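Local coordinates for pili retraction protein PilT (Thermus thermophilus, PDB 5FL3), which binds ADP in this crystal and is probably an ATP-hydrolysing motor of the secretion ATPase family that retracts type IV pili, at residues 276-288 and 338-350. Residues are numbered along the deposited sequence; the frame is centred on the assembly and turned at random.
Sequences QRLLPKADGQGRV and EGLISLEDALSAA. With ADP (adenosine-5'-diphosphate), chain B.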
# COMPACT_ATOMS: atom_id res chain seq x y z
N GLN A 276 0.53 8.07 -4.80
CA GLN A 276 -0.89 7.83 -4.92
C GLN A 276 -1.70 8.60 -3.91
O GLN A 276 -1.26 8.85 -2.79
CB GLN A 276 -1.17 6.33 -4.78
CG GLN A 276 -0.57 5.52 -5.90
CD GLN A 276 -0.95 4.07 -5.84
OE1 GLN A 276 -1.80 3.66 -5.03
NE2 GLN A 276 -0.34 3.28 -6.68
N ARG A 277 -2.90 8.99 -4.33
CA ARG A 277 -3.89 9.60 -3.46
C ARG A 277 -5.24 9.03 -3.89
O ARG A 277 -5.48 8.89 -5.08
CB ARG A 277 -3.84 11.13 -3.57
CG ARG A 277 -4.46 11.90 -2.44
CD ARG A 277 -3.40 12.36 -1.42
NE ARG A 277 -2.10 12.70 -2.01
CZ ARG A 277 -1.78 13.87 -2.58
NH1 ARG A 277 -2.68 14.85 -2.70
NH2 ARG A 277 -0.55 14.05 -3.05
N LEU A 278 -6.09 8.66 -2.94
CA LEU A 278 -7.43 8.18 -3.26
C LEU A 278 -8.48 9.25 -2.98
O LEU A 278 -8.71 9.60 -1.83
CB LEU A 278 -7.77 6.92 -2.47
CG LEU A 278 -7.10 5.66 -2.97
CD1 LEU A 278 -7.39 4.49 -2.05
CD2 LEU A 278 -7.61 5.39 -4.36
N LEU A 279 -9.11 9.76 -4.04
CA LEU A 279 -10.08 10.86 -3.91
C LEU A 279 -11.49 10.35 -4.07
O LEU A 279 -11.73 9.40 -4.83
CB LEU A 279 -9.82 11.95 -4.95
CG LEU A 279 -8.43 12.58 -5.01
CD1 LEU A 279 -8.54 13.94 -5.65
CD2 LEU A 279 -7.80 12.69 -3.65
N PRO A 280 -12.45 10.98 -3.35
CA PRO A 280 -13.84 10.54 -3.49
C PRO A 280 -14.29 10.72 -4.93
O PRO A 280 -14.01 11.76 -5.54
CB PRO A 280 -14.61 11.44 -2.53
CG PRO A 280 -13.71 12.60 -2.25
CD PRO A 280 -12.30 12.13 -2.44
N LYS A 281 -14.94 9.69 -5.47
CA LYS A 281 -15.48 9.72 -6.81
C LYS A 281 -16.61 10.78 -6.91
O LYS A 281 -17.37 10.98 -5.96
CB LYS A 281 -15.97 8.32 -7.21
CG LYS A 281 -15.30 7.78 -8.45
CD LYS A 281 -16.16 6.76 -9.20
CE LYS A 281 -16.11 5.40 -8.53
NZ LYS A 281 -17.05 4.43 -9.18
N ALA A 282 -16.70 11.45 -8.06
CA ALA A 282 -17.64 12.55 -8.25
C ALA A 282 -19.10 12.10 -8.14
O ALA A 282 -19.89 12.74 -7.45
CB ALA A 282 -17.40 13.23 -9.59
N ASP A 283 -19.46 11.00 -8.81
CA ASP A 283 -20.80 10.44 -8.65
C ASP A 283 -21.03 9.96 -7.21
O ASP A 283 -22.16 10.00 -6.70
CB ASP A 283 -21.06 9.30 -9.65
CG ASP A 283 -20.05 8.15 -9.54
OD1 ASP A 283 -19.21 8.14 -8.62
OD2 ASP A 283 -20.10 7.25 -10.41
N GLY A 284 -19.95 9.51 -6.55
CA GLY A 284 -20.02 9.03 -5.18
C GLY A 284 -20.10 7.51 -5.05
O GLY A 284 -20.51 6.99 -4.02
N GLN A 285 -19.73 6.81 -6.12
CA GLN A 285 -19.67 5.34 -6.10
C GLN A 285 -18.30 4.86 -5.66
O GLN A 285 -17.70 4.01 -6.31
CB GLN A 285 -19.99 4.75 -7.48
CG GLN A 285 -21.41 5.00 -7.92
CD GLN A 285 -22.43 4.32 -7.02
OE1 GLN A 285 -23.02 4.95 -6.13
NE2 GLN A 285 -22.63 3.02 -7.23
N GLY A 286 -17.80 5.42 -4.56
CA GLY A 286 -16.51 5.02 -4.05
C GLY A 286 -15.43 6.04 -4.29
O GLY A 286 -15.63 7.24 -4.13
N ARG A 287 -14.25 5.55 -4.68
CA ARG A 287 -13.08 6.41 -4.82
C ARG A 287 -12.32 6.15 -6.11
O ARG A 287 -12.53 5.14 -6.79
CB ARG A 287 -12.13 6.24 -3.64
CG ARG A 287 -12.72 6.71 -2.33
CD ARG A 287 -11.68 6.76 -1.24
NE ARG A 287 -11.19 5.43 -0.89
CZ ARG A 287 -10.28 5.21 0.06
NH1 ARG A 287 -9.79 6.23 0.76
NH2 ARG A 287 -9.88 3.96 0.33
N VAL A 288 -11.44 7.08 -6.45
CA VAL A 288 -10.67 7.02 -7.68
C VAL A 288 -9.21 7.38 -7.38
O VAL A 288 -8.92 8.13 -6.43
CB VAL A 288 -11.30 7.96 -8.75
CG1 VAL A 288 -11.41 9.37 -8.20
CG2 VAL A 288 -10.51 7.94 -10.04
N GLU A 338 -12.80 14.82 -16.89
CA GLU A 338 -13.53 13.59 -17.20
C GLU A 338 -14.65 13.32 -16.23
O GLU A 338 -15.36 12.33 -16.36
CB GLU A 338 -12.59 12.40 -17.19
CG GLU A 338 -11.78 12.29 -18.44
CD GLU A 338 -11.01 11.01 -18.48
OE1 GLU A 338 -10.00 10.91 -17.73
OE2 GLU A 338 -11.42 10.10 -19.24
N GLY A 339 -14.81 14.20 -15.25
CA GLY A 339 -15.94 14.11 -14.35
C GLY A 339 -15.85 12.97 -13.37
O GLY A 339 -16.88 12.43 -12.96
N LEU A 340 -14.63 12.60 -12.97
CA LEU A 340 -14.44 11.54 -11.98
C LEU A 340 -14.24 12.12 -10.57
O LEU A 340 -14.44 11.44 -9.57
CB LEU A 340 -13.26 10.67 -12.38
CG LEU A 340 -13.52 9.74 -13.58
CD1 LEU A 340 -12.22 9.11 -14.11
CD2 LEU A 340 -14.53 8.66 -13.20
N ILE A 341 -13.86 13.40 -10.50
CA ILE A 341 -13.75 14.10 -9.22
C ILE A 341 -14.35 15.51 -9.30
O ILE A 341 -14.44 16.10 -10.38
CB ILE A 341 -12.28 14.21 -8.73
CG1 ILE A 341 -11.39 14.82 -9.82
CG2 ILE A 341 -11.74 12.86 -8.33
CD1 ILE A 341 -9.95 15.09 -9.38
N SER A 342 -14.76 16.05 -8.15
CA SER A 342 -15.29 17.41 -8.11
C SER A 342 -14.17 18.42 -8.26
O SER A 342 -12.99 18.08 -8.12
CB SER A 342 -16.03 17.66 -6.81
OG SER A 342 -15.12 17.72 -5.73
N LEU A 343 -14.53 19.66 -8.53
CA LEU A 343 -13.55 20.73 -8.60
C LEU A 343 -12.97 20.97 -7.22
O LEU A 343 -11.77 21.22 -7.06
CB LEU A 343 -14.19 22.01 -9.14
CG LEU A 343 -13.31 23.27 -9.15
CD1 LEU A 343 -12.07 23.08 -10.03
CD2 LEU A 343 -14.13 24.45 -9.61
N GLU A 344 -13.83 20.91 -6.21
CA GLU A 344 -13.41 21.12 -4.83
C GLU A 344 -12.35 20.10 -4.44
O GLU A 344 -11.25 20.46 -4.00
CB GLU A 344 -14.60 21.04 -3.89
CG GLU A 344 -14.29 21.48 -2.47
CD GLU A 344 -15.49 21.34 -1.53
OE1 GLU A 344 -16.50 20.72 -1.93
OE2 GLU A 344 -15.40 21.86 -0.39
N ASP A 345 -12.68 18.83 -4.61
CA ASP A 345 -11.74 17.75 -4.33
C ASP A 345 -10.47 17.84 -5.20
O ASP A 345 -9.35 17.66 -4.69
CB ASP A 345 -12.44 16.40 -4.52
CG ASP A 345 -13.41 16.09 -3.40
OD1 ASP A 345 -13.34 16.76 -2.33
OD2 ASP A 345 -14.25 15.19 -3.57
N ALA A 346 -10.62 18.14 -6.49
CA ALA A 346 -9.46 18.32 -7.35
C ALA A 346 -8.55 19.43 -6.82
O ALA A 346 -7.32 19.31 -6.88
CB ALA A 346 -9.90 18.62 -8.77
N LEU A 347 -9.13 20.51 -6.30
CA LEU A 347 -8.34 21.66 -5.85
C LEU A 347 -7.71 21.45 -4.49
O LEU A 347 -6.63 21.97 -4.21
CB LEU A 347 -9.18 22.93 -5.83
CG LEU A 347 -9.16 23.78 -7.10
CD1 LEU A 347 -10.41 24.62 -7.16
CD2 LEU A 347 -7.91 24.65 -7.18
N SER A 348 -8.38 20.70 -3.62
CA SER A 348 -7.82 20.46 -2.29
C SER A 348 -6.68 19.44 -2.37
O SER A 348 -5.77 19.44 -1.53
CB SER A 348 -8.91 19.96 -1.33
OG SER A 348 -9.25 18.62 -1.61
N ALA A 349 -6.71 18.61 -3.41
CA ALA A 349 -5.69 17.58 -3.64
C ALA A 349 -4.47 18.11 -4.38
O ALA A 349 -3.39 17.52 -4.29
CB ALA A 349 -6.29 16.41 -4.41
N ALA A 350 -4.64 19.21 -5.11
CA ALA A 350 -3.61 19.70 -6.03
C ALA A 350 -2.31 20.11 -5.33
O ALA A 350 -2.35 20.80 -4.31
CB ALA A 350 -4.16 20.86 -6.84
PB ADP B . -2.43 1.68 1.82
O1B ADP B . -2.85 1.85 3.27
O2B ADP B . -1.87 2.94 1.19
O3B ADP B . -1.58 0.46 1.55
PA ADP B . -4.60 0.05 0.77
O1A ADP B . -4.69 -0.66 2.12
O2A ADP B . -4.14 -0.70 -0.48
O3A ADP B . -3.78 1.43 0.99
O5' ADP B . -6.04 0.67 0.41
C5' ADP B . -6.97 1.13 1.39
C4' ADP B . -8.37 0.95 0.79
O4' ADP B . -8.44 1.59 -0.49
C3' ADP B . -8.73 -0.51 0.59
O3' ADP B . -10.01 -0.70 1.19
C2' ADP B . -8.77 -0.72 -0.92
O2' ADP B . -9.87 -1.54 -1.34
C1' ADP B . -8.92 0.68 -1.49
N9 ADP B . -8.15 0.87 -2.76
C8 ADP B . -6.89 0.45 -2.99
N7 ADP B . -6.45 0.78 -4.23
C5 ADP B . -7.47 1.43 -4.84
C6 ADP B . -7.69 2.06 -6.17
N6 ADP B . -6.71 2.05 -7.09
N1 ADP B . -8.91 2.65 -6.40
C2 ADP B . -9.89 2.67 -5.47
N3 ADP B . -9.75 2.12 -4.24
C4 ADP B . -8.59 1.50 -3.87
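Ala282 N donates to Leu340 O at 2.7 Å, from well above the carbonyl plane. Arg277 NH1 gives the second bond, 3.2 Å to Ala349 O. That oxygen lies at the guanidinium edge, near its plane, and receives the donor on a lone pair. The Arg277 chain leaves with CG anti to the backbone N (chi1 -161°) and bends at chi2 and chi3 to reach Ala349. NH2 of the same group makes a weak bond to Leu241 O. With an alanine at Arg277, Ala349 O is likely to lose this donor and the backbone there to be less firmly tied to strand 276-280. Ser342 is the N-cap of helix 343-349, its OG accepting from Asp345 N. Between the two bonds the packing is largely apolar, though the Asp345 carboxylate lies against the Pro280 ring. Leu279 CD1 meets Ala349 CB at 3.6 Å. Val288 CG1 meets Ile341 CG2 at 3.5 Å, the Val288 and Ile341 side chains crossing at about a right angle. Leu332 of helix 328-337 touches both Leu279 and Ile341. The contact thus packs a C-terminal helix against the edge hairpin of the P-loop ATPase sheet. Leu278 and Arg287 of this hairpin line the ADP pocket.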